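Local coordinates for protein AvrRxo1-ORF1 (Xanthomonas oryzae pv. oryzicola, PDB 4Z8T) that is a type III effector with a polynucleotide kinase domain, probably a P-loop kinase related to zeta toxins, and binds the chaperone-like protein AvrRxo1-ORF2, at residues V254-G259 with S263-E268; T83-V88 with N239-G244; K4-I9 with K119-A124; S109-S114 with H127-F132. All blocks are in the same frame, centred on the assembly; numbering follows the deposited sequence.

Overall arrangement
From the N terminus, the short helix 6-10 meets the residues leading into helix 123-141, so contact 3 closes a long loop. Within that loop helix 78-85 is made, whose C-terminal end is tied to strand 238-245 by contact 2; contacts 2 and 3 therefore cross. Contact 4, nested inside the loop of contact 2, joins helix 108-113 to helix 123-141 and crosses contact 3, whose centre lies about 7 Å from its own; Thr6 and Glu129 bridge the two. Contact 1 follows in series, adding residues 261-263 to the sheet edge beside strand 251-258, the neighbour of strand 238-245. Contacts 1 and 3 have centres about 43 Å apart, on opposite sides of the chain's centre.

Contact 1 of 4, residues V254-G259 with S263-E268; sequences VASVIG and SVENAE
With OG set between its own backbone N and carbonyl carbon (chi1 62°), Ser256 meets Glu265, whose chain bends at chi2 (83°) to fold its carboxylate back over the strand. Ser256 OG donates to Glu265 OE1 at 2.6 Å, on the syn lone pair, the side of the other oxygen. That second oxygen, Glu265 OE2, lies 3.1 Å from Ala255 CA. Behind this side-chain clasp, Ser256 and Ser263 form an antiparallel hydrogen-bonded pair: Ser256 N to Ser263 O and Ser263 N to Ser256 O are each 3.0 Å. Pairing then gives way to a turn into helix 267-272, and Asn266 N donates to Val254 O at 3.0 Å, with an N-H...O angle of 162°. Asn266 is the N-cap, its OD1 accepting from Leu269 N. This is the outer edge of the mixed sheet within the chain, where Val264 also makes backbone hydrogen bonds to the chain of AvrRxo1-ORF2. A water donates to Ser256 OG at 2.7 Å and reaches Ser263 OG only weakly. Donating to the carboxylate while accepting from water fixes the rotation of the Ser256 hydroxyl and would be consistent with a negatively charged Glu265.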
loop_
_atom_site.group_PDB
_atom_site.type_symbol
_atom_site.label_atom_id
_atom_site.label_comp_id
_atom_site.label_asym_id
_atom_site.label_seq_id
_atom_site.Cartn_x
_atom_site.Cartn_y
_atom_site.Cartn_z
ATOM N N VAL A 254 18.967 -4.407 -3.889
ATOM C CA VAL A 254 17.648 -4.575 -4.482
ATOM C C VAL A 254 17.733 -4.698 -6.005
ATOM O O VAL A 254 17.093 -5.562 -6.596
ATOM C CB VAL A 254 16.731 -3.410 -4.087
ATOM C CG1 VAL A 254 15.408 -3.470 -4.880
ATOM C CG2 VAL A 254 16.430 -3.479 -2.599
ATOM N N ALA A 255 18.511 -3.824 -6.633
ATOM C CA ALA A 255 18.718 -3.906 -8.087
ATOM C C ALA A 255 20.091 -3.337 -8.396
ATOM O O ALA A 255 20.636 -2.570 -7.611
ATOM C CB ALA A 255 17.626 -3.131 -8.850
ATOM N N SER A 256 20.643 -3.679 -9.553
ATOM C CA SER A 256 21.986 -3.216 -9.877
ATOM C C SER A 256 22.265 -3.213 -11.363
ATOM O O SER A 256 21.715 -4.021 -12.116
ATOM C CB SER A 256 23.046 -4.072 -9.161
ATOM O OG SER A 256 22.986 -5.437 -9.569
ATOM N N VAL A 257 23.129 -2.304 -11.792
ATOM C CA VAL A 257 23.646 -2.372 -13.154
ATOM C C VAL A 257 25.153 -2.265 -13.020
ATOM O O VAL A 257 25.674 -1.192 -12.735
ATOM C CB VAL A 257 23.108 -1.247 -14.044
ATOM C CG1 VAL A 257 23.508 -1.521 -15.507
ATOM C CG2 VAL A 257 21.581 -1.114 -13.931
ATOM N N ILE A 258 25.829 -3.388 -13.223
ATOM C CA ILE A 258 27.265 -3.496 -12.977
ATOM C C ILE A 258 27.933 -4.145 -14.186
ATOM O O ILE A 258 27.610 -5.284 -14.545
ATOM C CB ILE A 258 27.520 -4.348 -11.724
ATOM C CG1 ILE A 258 26.940 -3.661 -10.486
ATOM C CG2 ILE A 258 29.034 -4.550 -11.484
ATOM C CD1 ILE A 258 26.949 -4.544 -9.257
ATOM N N GLY A 259 28.871 -3.428 -14.795
ATOM C CA GLY A 259 29.517 -3.897 -16.012
ATOM C C GLY A 259 28.484 -4.082 -17.100
ATOM O O GLY A 259 28.615 -4.962 -17.958
ATOM N N SER A 263 20.444 -6.660 -12.944
ATOM C CA SER A 263 19.901 -7.739 -12.146
ATOM C C SER A 263 18.964 -7.165 -11.110
ATOM O O SER A 263 19.108 -6.023 -10.701
ATOM C CB SER A 263 21.031 -8.454 -11.405
ATOM O OG SER A 263 21.916 -9.055 -12.325
ATOM N N VAL A 264 17.999 -7.958 -10.680
ATOM C CA VAL A 264 17.120 -7.530 -9.599
ATOM C C VAL A 264 17.278 -8.505 -8.462
ATOM O O VAL A 264 16.692 -9.583 -8.474
ATOM C CB VAL A 264 15.653 -7.473 -10.051
ATOM C CG1 VAL A 264 14.750 -7.019 -8.883
ATOM C CG2 VAL A 264 15.509 -6.515 -11.216
ATOM N N GLU A 265 18.088 -8.121 -7.482
ATOM C CA GLU A 265 18.366 -8.991 -6.342
ATOM C C GLU A 265 17.185 -9.170 -5.387
ATOM O O GLU A 265 17.112 -10.184 -4.686
ATOM C CB GLU A 265 19.586 -8.469 -5.584
ATOM C CG GLU A 265 20.907 -8.566 -6.371
ATOM C CD GLU A 265 21.136 -7.409 -7.323
ATOM O OE1 GLU A 265 22.132 -7.451 -8.087
ATOM O OE2 GLU A 265 20.346 -6.443 -7.291
ATOM N N ASN A 266 16.263 -8.208 -5.340
ATOM C CA ASN A 266 15.080 -8.369 -4.489
ATOM C C ASN A 266 13.867 -7.760 -5.161
ATOM O O ASN A 266 13.612 -6.562 -5.045
ATOM C CB ASN A 266 15.312 -7.731 -3.114
ATOM C CG ASN A 266 14.245 -8.107 -2.092
ATOM O OD1 ASN A 266 13.048 -8.013 -2.351
ATOM N ND2 ASN A 266 14.689 -8.538 -0.918
ATOM N N ALA A 267 13.141 -8.594 -5.891
ATOM C CA ALA A 267 12.008 -8.146 -6.690
ATOM C C ALA A 267 10.878 -7.541 -5.876
ATOM O O ALA A 267 10.247 -6.587 -6.316
ATOM C CB ALA A 267 11.485 -9.289 -7.546
ATOM N N GLU A 268 10.624 -8.086 -4.689
ATOM C CA GLU A 268 9.580 -7.548 -3.824
ATOM C C GLU A 268 9.885 -6.119 -3.428
ATOM O O GLU A 268 9.045 -5.230 -3.538
ATOM C CB GLU A 268 9.480 -8.385 -2.546
ATOM C CG GLU A 268 8.440 -7.882 -1.561
ATOM C CD GLU A 268 8.213 -8.836 -0.406
ATOM O OE1 GLU A 268 9.105 -9.669 -0.126
ATOM O OE2 GLU A 268 7.128 -8.757 0.211
HETATM O O HOH W 1 23.817 -6.517 -11.851
#

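Contact 2 of 4, residues T83-V88 with N239-G244; sequences TKKIPV and NYRLFG
Lys85, in the last turn of helix 78-85, touches strand 238-245 through both its carbonyl and its aliphatic chain. Lys85 O takes two hydrogen bonds from Arg241 end-on: NH1 at 2.8 Å with an N-H...O angle of 157°, and NH2 at 3.2 Å with a more bent 137°. The oxygen lies close to the guanidinium plane, whereas both nitrogens approach from the same face of the carbonyl plane, NH2 well above it. Arg241 thereby grips a carbonyl at the C-terminal end of the helix, where the helix dipole would be expected to strengthen the attraction to a cation. Lys85 also bends at chi2 and chi3, which curls its methylenes against Phe243: Lys85 CG is 3.9 Å from Phe243 CZ, and Lys85 CE is 4.1 Å from Phe243 CE1. Its ammonium is turned aside, with Lys85 NZ still 5.5 Å from Arg241 NH1. The helix starts within the probable P-loop (Walker A) of this kinase-type fold, so the contact pins the far end of that helix to the sheet, one strand beyond strand 179-185. There Glu181 gives Arg241 a long, weak ion pair. Next comes Ile86, the first residue past helix 78-85 and the N-cap of helix 87-95. Its CG1 lies 3.9 Å from Arg241 NH2, obliquely to the guanidinium, and the side chain also packs on Phe68, Leu70 and Cys183.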
loop_
_atom_site.group_PDB
_atom_site.type_symbol
_atom_site.label_atom_id
_atom_site.label_comp_id
_atom_site.label_asym_id
_atom_site.label_seq_id
_atom_site.Cartn_x
_atom_site.Cartn_y
_atom_site.Cartn_z
ATOM N N THR A 83 30.270 3.910 3.641
ATOM C CA THR A 83 31.333 3.350 4.468
ATOM C C THR A 83 31.539 1.850 4.237
ATOM O O THR A 83 32.668 1.366 4.173
ATOM C CB THR A 83 31.038 3.621 5.963
ATOM O OG1 THR A 83 30.971 5.038 6.186
ATOM C CG2 THR A 83 32.105 2.999 6.863
ATOM N N LYS A 84 30.443 1.124 4.086
ATOM C CA LYS A 84 30.478 -0.328 4.037
ATOM C C LYS A 84 30.542 -0.883 2.621
ATOM O O LYS A 84 31.170 -1.927 2.376
ATOM C CB LYS A 84 29.222 -0.845 4.725
ATOM C CG LYS A 84 29.056 -2.342 4.760
ATOM C CD LYS A 84 27.751 -2.680 5.476
ATOM C CE LYS A 84 27.572 -4.174 5.672
ATOM N NZ LYS A 84 26.542 -4.434 6.722
ATOM N N LYS A 85 29.896 -0.190 1.686
ATOM C CA LYS A 85 29.689 -0.757 0.355
ATOM C C LYS A 85 30.503 -0.098 -0.741
ATOM O O LYS A 85 30.435 -0.506 -1.901
ATOM C CB LYS A 85 28.197 -0.728 -0.015
ATOM C CG LYS A 85 27.297 -1.422 0.981
ATOM C CD LYS A 85 27.774 -2.836 1.308
ATOM C CE LYS A 85 27.756 -3.763 0.092
ATOM N NZ LYS A 85 28.249 -5.131 0.446
ATOM N N ILE A 86 31.278 0.923 -0.394
ATOM C CA ILE A 86 32.169 1.550 -1.367
ATOM C C ILE A 86 33.561 1.601 -0.743
ATOM O O ILE A 86 34.036 2.680 -0.380
ATOM C CB ILE A 86 31.706 2.985 -1.788
ATOM C CG1 ILE A 86 30.181 3.047 -1.975
ATOM C CG2 ILE A 86 32.429 3.440 -3.058
ATOM C CD1 ILE A 86 29.643 4.463 -2.083
ATOM N N PRO A 87 34.214 0.431 -0.616
ATOM C CA PRO A 87 35.485 0.355 0.126
ATOM C C PRO A 87 36.561 1.365 -0.286
ATOM O O PRO A 87 37.274 1.863 0.593
ATOM C CB PRO A 87 35.986 -1.070 -0.159
ATOM C CG PRO A 87 34.767 -1.847 -0.495
ATOM C CD PRO A 87 33.822 -0.877 -1.179
ATOM N N VAL A 88 36.720 1.648 -1.579
ATOM C CA VAL A 88 37.760 2.595 -1.985
ATOM C C VAL A 88 37.456 4.000 -1.466
ATOM O O VAL A 88 38.359 4.734 -1.070
ATOM C CB VAL A 88 38.040 2.547 -3.517
ATOM C CG1 VAL A 88 36.982 3.317 -4.331
ATOM C CG2 VAL A 88 39.435 3.057 -3.833
ATOM N N ASN A 239 28.517 2.446 -12.953
ATOM C CA ASN A 239 27.758 1.378 -12.316
ATOM C C ASN A 239 26.711 1.950 -11.379
ATOM O O ASN A 239 26.865 3.061 -10.882
ATOM C CB ASN A 239 28.691 0.437 -11.560
ATOM C CG ASN A 239 29.686 -0.238 -12.484
ATOM O OD1 ASN A 239 29.297 -0.911 -13.439
ATOM N ND2 ASN A 239 30.973 -0.014 -12.239
ATOM N N TYR A 240 25.655 1.172 -11.160
ATOM C CA TYR A 240 24.514 1.568 -10.331
ATOM C C TYR A 240 24.179 0.446 -9.346
ATOM O O TYR A 240 24.070 -0.715 -9.728
ATOM C CB TYR A 240 23.291 1.847 -11.217
ATOM C CG TYR A 240 22.026 2.094 -10.426
ATOM C CD1 TYR A 240 21.228 1.029 -10.009
ATOM C CD2 TYR A 240 21.637 3.382 -10.079
ATOM C CE1 TYR A 240 20.086 1.236 -9.267
ATOM C CE2 TYR A 240 20.475 3.603 -9.337
ATOM C CZ TYR A 240 19.711 2.519 -8.933
ATOM O OH TYR A 240 18.558 2.726 -8.204
ATOM N N ARG A 241 23.982 0.801 -8.073
ATOM C CA ARG A 241 23.471 -0.159 -7.094
ATOM C C ARG A 241 22.388 0.510 -6.282
ATOM O O ARG A 241 22.533 1.675 -5.888
ATOM C CB ARG A 241 24.583 -0.623 -6.148
ATOM C CG ARG A 241 25.548 -1.615 -6.778
ATOM C CD ARG A 241 26.689 -1.939 -5.814
ATOM N NE ARG A 241 27.615 -0.805 -5.715
ATOM C CZ ARG A 241 28.427 -0.603 -4.685
ATOM N NH1 ARG A 241 28.416 -1.454 -3.665
ATOM N NH2 ARG A 241 29.226 0.453 -4.670
ATOM N N LEU A 242 21.312 -0.224 -6.032
ATOM C CA LEU A 242 20.188 0.270 -5.248
ATOM C C LEU A 242 20.081 -0.560 -3.992
ATOM O O LEU A 242 19.979 -1.772 -4.062
ATOM C CB LEU A 242 18.886 0.084 -6.028
ATOM C CG LEU A 242 17.579 0.318 -5.247
ATOM C CD1 LEU A 242 17.475 1.744 -4.683
ATOM C CD2 LEU A 242 16.418 0.039 -6.202
ATOM N N PHE A 243 20.080 0.102 -2.837
ATOM C CA PHE A 243 19.945 -0.615 -1.567
ATOM C C PHE A 243 18.663 -0.167 -0.927
ATOM O O PHE A 243 18.387 1.021 -0.896
ATOM C CB PHE A 243 21.113 -0.289 -0.626
ATOM C CG PHE A 243 22.439 -0.791 -1.117
ATOM C CD1 PHE A 243 22.854 -2.086 -0.851
ATOM C CD2 PHE A 243 23.262 0.028 -1.881
ATOM C CE1 PHE A 243 24.090 -2.549 -1.326
ATOM C CE2 PHE A 243 24.493 -0.432 -2.348
ATOM C CZ PHE A 243 24.900 -1.706 -2.079
ATOM N N GLY A 244 17.882 -1.120 -0.431
ATOM C CA GLY A 244 16.627 -0.816 0.226
ATOM C C GLY A 244 16.672 -1.361 1.633
ATOM O O GLY A 244 17.646 -2.011 2.013
#

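Contact 3 of 4, residues K4-I9 with K119-A124; sequences KGTDEI and KIFSSA
A buried apolar contact joins the N-terminal helix 6-10 to the loop leading into helix 123-141, and it centres on the ring of Phe121. Thr6 lays its CG2 methyl over one ring face, 3.7 Å from the ring centroid and 14° off the normal, a CH-pi contact; the nearest ring atom, Phe121 CD2, is 3.6 Å from Thr6 CG2. The threonine torsion explains the placement: with chi1 at 53°, CG2 stands anti to the carbonyl carbon and faces the ring, leaving OG1 to hydrogen-bond Glu129 and the carbonyl of Gln125. One turn later, Ile9 brings its CD1 methyl to Phe121 CE1 at 3.7 Å, an oblique approach from the direction opposite to the phenylalanine side chain. The opposite ring face is covered by CD1 of Ile120, its sequence neighbour, so methyl groups sandwich the ring. No hydrogen bond links the two segments themselves; the polar ties around them run through Gln125, whose NE2 reaches Lys4 O and whose OE1 accepts from Ser122 N. Gly5 and Ser122 stand at N-cap positions, and between them a small apolar cluster, built on the CH-pi contact, seats the N-terminal helix on the loop entering helix 123-141.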
loop_
_atom_site.group_PDB
_atom_site.type_symbol
_atom_site.label_atom_id
_atom_site.label_comp_id
_atom_site.label_asym_id
_atom_site.label_seq_id
_atom_site.Cartn_x
_atom_site.Cartn_y
_atom_site.Cartn_z
ATOM N N LYS A 4 15.973 36.633 8.821
ATOM C CA LYS A 4 16.777 37.202 7.739
ATOM C C LYS A 4 17.871 36.213 7.337
ATOM O O LYS A 4 18.590 35.712 8.195
ATOM C CB LYS A 4 17.408 38.513 8.202
ATOM C CG LYS A 4 17.386 39.635 7.180
ATOM C CD LYS A 4 17.522 40.983 7.878
ATOM C CE LYS A 4 16.762 42.083 7.139
ATOM N NZ LYS A 4 17.445 42.514 5.883
ATOM N N GLY A 5 17.989 35.928 6.041
ATOM C CA GLY A 5 19.030 35.031 5.559
ATOM C C GLY A 5 20.382 35.720 5.514
ATOM O O GLY A 5 20.456 36.943 5.415
ATOM N N THR A 6 21.458 34.942 5.571
ATOM C CA THR A 6 22.791 35.530 5.588
ATOM C C THR A 6 23.134 36.161 4.256
ATOM O O THR A 6 23.994 37.039 4.191
ATOM C CB THR A 6 23.868 34.533 5.987
ATOM O OG1 THR A 6 23.769 33.362 5.163
ATOM C CG2 THR A 6 23.707 34.150 7.459
ATOM N N ASP A 7 22.464 35.727 3.191
ATOM C CA ASP A 7 22.696 36.350 1.898
ATOM C C ASP A 7 22.182 37.785 1.915
ATOM O O ASP A 7 22.761 38.669 1.280
ATOM C CB ASP A 7 22.081 35.536 0.754
ATOM C CG ASP A 7 20.606 35.240 0.957
ATOM O OD1 ASP A 7 20.100 35.361 2.091
ATOM O OD2 ASP A 7 19.949 34.857 -0.038
ATOM N N GLU A 8 21.111 38.017 2.666
ATOM C CA GLU A 8 20.566 39.365 2.819
ATOM C C GLU A 8 21.376 40.207 3.811
ATOM O O GLU A 8 21.598 41.397 3.586
ATOM C CB GLU A 8 19.092 39.302 3.236
ATOM C CG GLU A 8 18.164 38.809 2.127
ATOM C CD GLU A 8 17.253 37.672 2.567
ATOM O OE1 GLU A 8 16.463 37.864 3.518
ATOM O OE2 GLU A 8 17.330 36.580 1.958
ATOM N N ILE A 9 21.817 39.584 4.900
ATOM C CA ILE A 9 22.607 40.267 5.926
ATOM C C ILE A 9 23.986 40.688 5.408
ATOM O O ILE A 9 24.451 41.806 5.668
ATOM C CB ILE A 9 22.784 39.367 7.178
ATOM C CG1 ILE A 9 21.433 39.118 7.854
ATOM C CG2 ILE A 9 23.790 39.968 8.162
ATOM C CD1 ILE A 9 21.465 38.067 8.953
ATOM N N LYS A 119 26.910 28.957 17.460
ATOM C CA LYS A 119 25.945 29.046 16.370
ATOM C C LYS A 119 24.952 30.149 16.670
ATOM O O LYS A 119 24.246 30.106 17.681
ATOM C CB LYS A 119 25.184 27.728 16.185
ATOM C CG LYS A 119 25.982 26.613 15.543
ATOM C CD LYS A 119 25.132 25.345 15.414
ATOM C CE LYS A 119 25.886 24.247 14.679
ATOM N NZ LYS A 119 25.032 23.040 14.445
ATOM N N ILE A 120 24.886 31.136 15.786
ATOM C CA ILE A 120 23.964 32.236 15.981
ATOM C C ILE A 120 22.955 32.401 14.847
ATOM O O ILE A 120 21.992 33.165 14.968
ATOM C CB ILE A 120 24.732 33.526 16.250
ATOM C CG1 ILE A 120 25.740 33.782 15.141
ATOM C CG2 ILE A 120 25.464 33.423 17.576
ATOM C CD1 ILE A 120 25.240 34.738 14.122
ATOM N N PHE A 121 23.175 31.683 13.744
ATOM C CA PHE A 121 22.207 31.631 12.652
ATOM C C PHE A 121 21.648 30.215 12.541
ATOM O O PHE A 121 22.345 29.249 12.834
ATOM C CB PHE A 121 22.869 31.981 11.321
ATOM C CG PHE A 121 23.390 33.381 11.242
ATOM C CD1 PHE A 121 22.547 34.462 11.450
ATOM C CD2 PHE A 121 24.721 33.618 10.911
ATOM C CE1 PHE A 121 23.039 35.767 11.358
ATOM C CE2 PHE A 121 25.217 34.918 10.819
ATOM C CZ PHE A 121 24.373 35.989 11.040
ATOM N N SER A 122 20.400 30.100 12.111
ATOM C CA SER A 122 19.787 28.785 11.915
ATOM C C SER A 122 20.227 28.188 10.587
ATOM O O SER A 122 20.748 28.895 9.721
ATOM C CB SER A 122 18.271 28.905 11.922
ATOM O OG SER A 122 17.807 29.596 10.778
ATOM N N SER A 123 20.018 26.886 10.422
ATOM C CA SER A 123 20.334 26.242 9.151
ATOM C C SER A 123 19.629 26.932 7.996
ATOM O O SER A 123 20.226 27.162 6.946
ATOM C CB SER A 123 19.944 24.760 9.185
ATOM O OG SER A 123 20.771 24.054 10.090
ATOM N N ALA A 124 18.355 27.253 8.177
ATOM C CA ALA A 124 17.608 27.903 7.112
ATOM C C ALA A 124 18.194 29.274 6.784
ATOM O O ALA A 124 18.229 29.686 5.623
ATOM C CB ALA A 124 16.137 28.015 7.475
#

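Contact 4 of 4, residues S109-S114 with H127-F132; sequences SSLAKS and HSESSF
Leu111 is the side chain of helix 108-113 that reaches helix 123-141, and both its methyls take part. CD1 sits against the backbone of Ser130, 3.7 Å from Ser130 N, and also lies along the Glu129 chain, 3.9 Å from Glu129 CG. CD2 lies against the carboxylate, 3.7 Å from Glu129 CD, where the two side chains cross. Glu129 comes there with CG anti to the backbone N (chi1 -172°) and an extended chain beyond it. This close part is buried, with the CA atoms of Leu111 and Ser130 only 7.4 Å apart, and Leu39 and Leu43 of helix 34-60 close in on Leu111 as well. The looser side lies toward Lys113, an exposed residue that does not meet the other segment. Beside the leucine, hydroxyls fold back on their own helices: Ser114 OG donates to Leu111 O at 2.8 Å, and Ser130 OG to His127 O at 2.8 Å. Arg36 joins the two sides, binding Leu111 O and Ser114 OG while forming a salt bridge with Glu129 OE2. With His40 and Thr6 also bonded to it, the buried Glu129 carboxylate is compensated by polar partners, which would probably stabilise its negative charge although Leu111 presents only hydrocarbon to it.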
loop_
_atom_site.group_PDB
_atom_site.type_symbol
_atom_site.label_atom_id
_atom_site.label_comp_id
_atom_site.label_asym_id
_atom_site.label_seq_id
_atom_site.Cartn_x
_atom_site.Cartn_y
_atom_site.Cartn_z
ATOM N N SER A 109 27.528 24.647 9.308
ATOM C CA SER A 109 27.973 24.869 10.673
ATOM C C SER A 109 28.912 26.076 10.736
ATOM O O SER A 109 28.753 26.953 11.592
ATOM C CB SER A 109 28.675 23.628 11.220
ATOM O OG SER A 109 29.133 23.857 12.540
ATOM N N SER A 110 29.870 26.129 9.814
ATOM C CA SER A 110 30.823 27.233 9.788
ATOM C C SER A 110 30.121 28.558 9.525
ATOM O O SER A 110 30.441 29.572 10.150
ATOM C CB SER A 110 31.920 26.999 8.747
ATOM O OG SER A 110 32.812 25.979 9.165
ATOM N N LEU A 111 29.185 28.566 8.587
ATOM C CA LEU A 111 28.483 29.814 8.276
ATOM C C LEU A 111 27.602 30.227 9.444
ATOM O O LEU A 111 27.438 31.421 9.724
ATOM C CB LEU A 111 27.635 29.653 7.020
ATOM C CG LEU A 111 28.447 29.443 5.742
ATOM C CD1 LEU A 111 27.510 29.160 4.579
ATOM C CD2 LEU A 111 29.307 30.676 5.444
ATOM N N ALA A 112 27.041 29.237 10.133
ATOM C CA ALA A 112 26.148 29.512 11.254
ATOM C C ALA A 112 26.888 30.055 12.465
ATOM O O ALA A 112 26.328 30.853 13.223
ATOM C CB ALA A 112 25.351 28.261 11.634
ATOM N N LYS A 113 28.132 29.628 12.654
ATOM C CA LYS A 113 28.937 30.140 13.763
ATOM C C LYS A 113 29.628 31.457 13.395
ATOM O O LYS A 113 29.847 32.302 14.267
ATOM C CB LYS A 113 29.930 29.084 14.298
ATOM C CG LYS A 113 31.025 28.670 13.347
ATOM C CD LYS A 113 31.986 27.617 13.955
ATOM C CE LYS A 113 33.332 27.571 13.214
ATOM N NZ LYS A 113 34.338 26.643 13.795
ATOM N N SER A 114 29.962 31.633 12.113
ATOM C CA SER A 114 30.548 32.895 11.630
ATOM C C SER A 114 31.829 33.287 12.380
ATOM O O SER A 114 32.084 34.482 12.619
ATOM C CB SER A 114 29.515 34.026 11.702
ATOM O OG SER A 114 28.425 33.786 10.824
ATOM N N HIS A 127 21.237 28.667 4.512
ATOM C CA HIS A 127 21.140 27.702 3.410
ATOM C C HIS A 127 21.495 28.261 2.030
ATOM O O HIS A 127 22.252 27.627 1.273
ATOM C CB HIS A 127 19.771 27.024 3.350
ATOM C CG HIS A 127 19.646 26.070 2.204
ATOM N ND1 HIS A 127 20.290 24.851 2.175
ATOM C CD2 HIS A 127 18.984 26.172 1.026
ATOM C CE1 HIS A 127 20.022 24.238 1.036
ATOM N NE2 HIS A 127 19.230 25.018 0.324
ATOM N N SER A 128 20.947 29.422 1.691
ATOM C CA SER A 128 21.243 30.024 0.392
ATOM C C SER A 128 22.736 30.254 0.233
ATOM O O SER A 128 23.326 29.914 -0.792
ATOM C CB SER A 128 20.492 31.343 0.219
ATOM O OG SER A 128 19.106 31.104 0.083
ATOM N N GLU A 129 23.346 30.841 1.251
ATOM C CA GLU A 129 24.785 31.056 1.223
ATOM C C GLU A 129 25.569 29.744 1.085
ATOM O O GLU A 129 26.557 29.671 0.351
ATOM C CB GLU A 129 25.217 31.816 2.481
ATOM C CG GLU A 129 26.659 32.272 2.464
ATOM C CD GLU A 129 27.033 32.988 3.745
ATOM O OE1 GLU A 129 26.323 32.799 4.765
ATOM O OE2 GLU A 129 28.039 33.727 3.737
ATOM N N SER A 130 25.130 28.699 1.782
ATOM C CA SER A 130 25.850 27.428 1.740
ATOM C C SER A 130 25.709 26.804 0.355
ATOM O O SER A 130 26.626 26.145 -0.130
ATOM C CB SER A 130 25.361 26.471 2.830
ATOM O OG SER A 130 24.130 25.873 2.487
ATOM N N SER A 131 24.562 27.038 -0.278
ATOM C CA SER A 131 24.309 26.503 -1.618
ATOM C C SER A 131 25.203 27.218 -2.623
ATOM O O SER A 131 25.803 26.589 -3.500
ATOM C CB SER A 131 22.829 26.642 -1.985
ATOM O OG SER A 131 22.569 26.077 -3.259
ATOM N N PHE A 132 25.314 28.532 -2.469
ATOM C CA PHE A 132 26.236 29.318 -3.276
ATOM C C PHE A 132 27.674 28.813 -3.148
ATOM O O PHE A 132 28.383 28.663 -4.147
ATOM C CB PHE A 132 26.129 30.793 -2.890
ATOM C CG PHE A 132 27.365 31.582 -3.165
ATOM C CD1 PHE A 132 27.640 32.047 -4.439
ATOM C CD2 PHE A 132 28.247 31.883 -2.138
ATOM C CE1 PHE A 132 28.785 32.782 -4.690
ATOM C CE2 PHE A 132 29.396 32.614 -2.385
ATOM C CZ PHE A 132 29.660 33.066 -3.665
#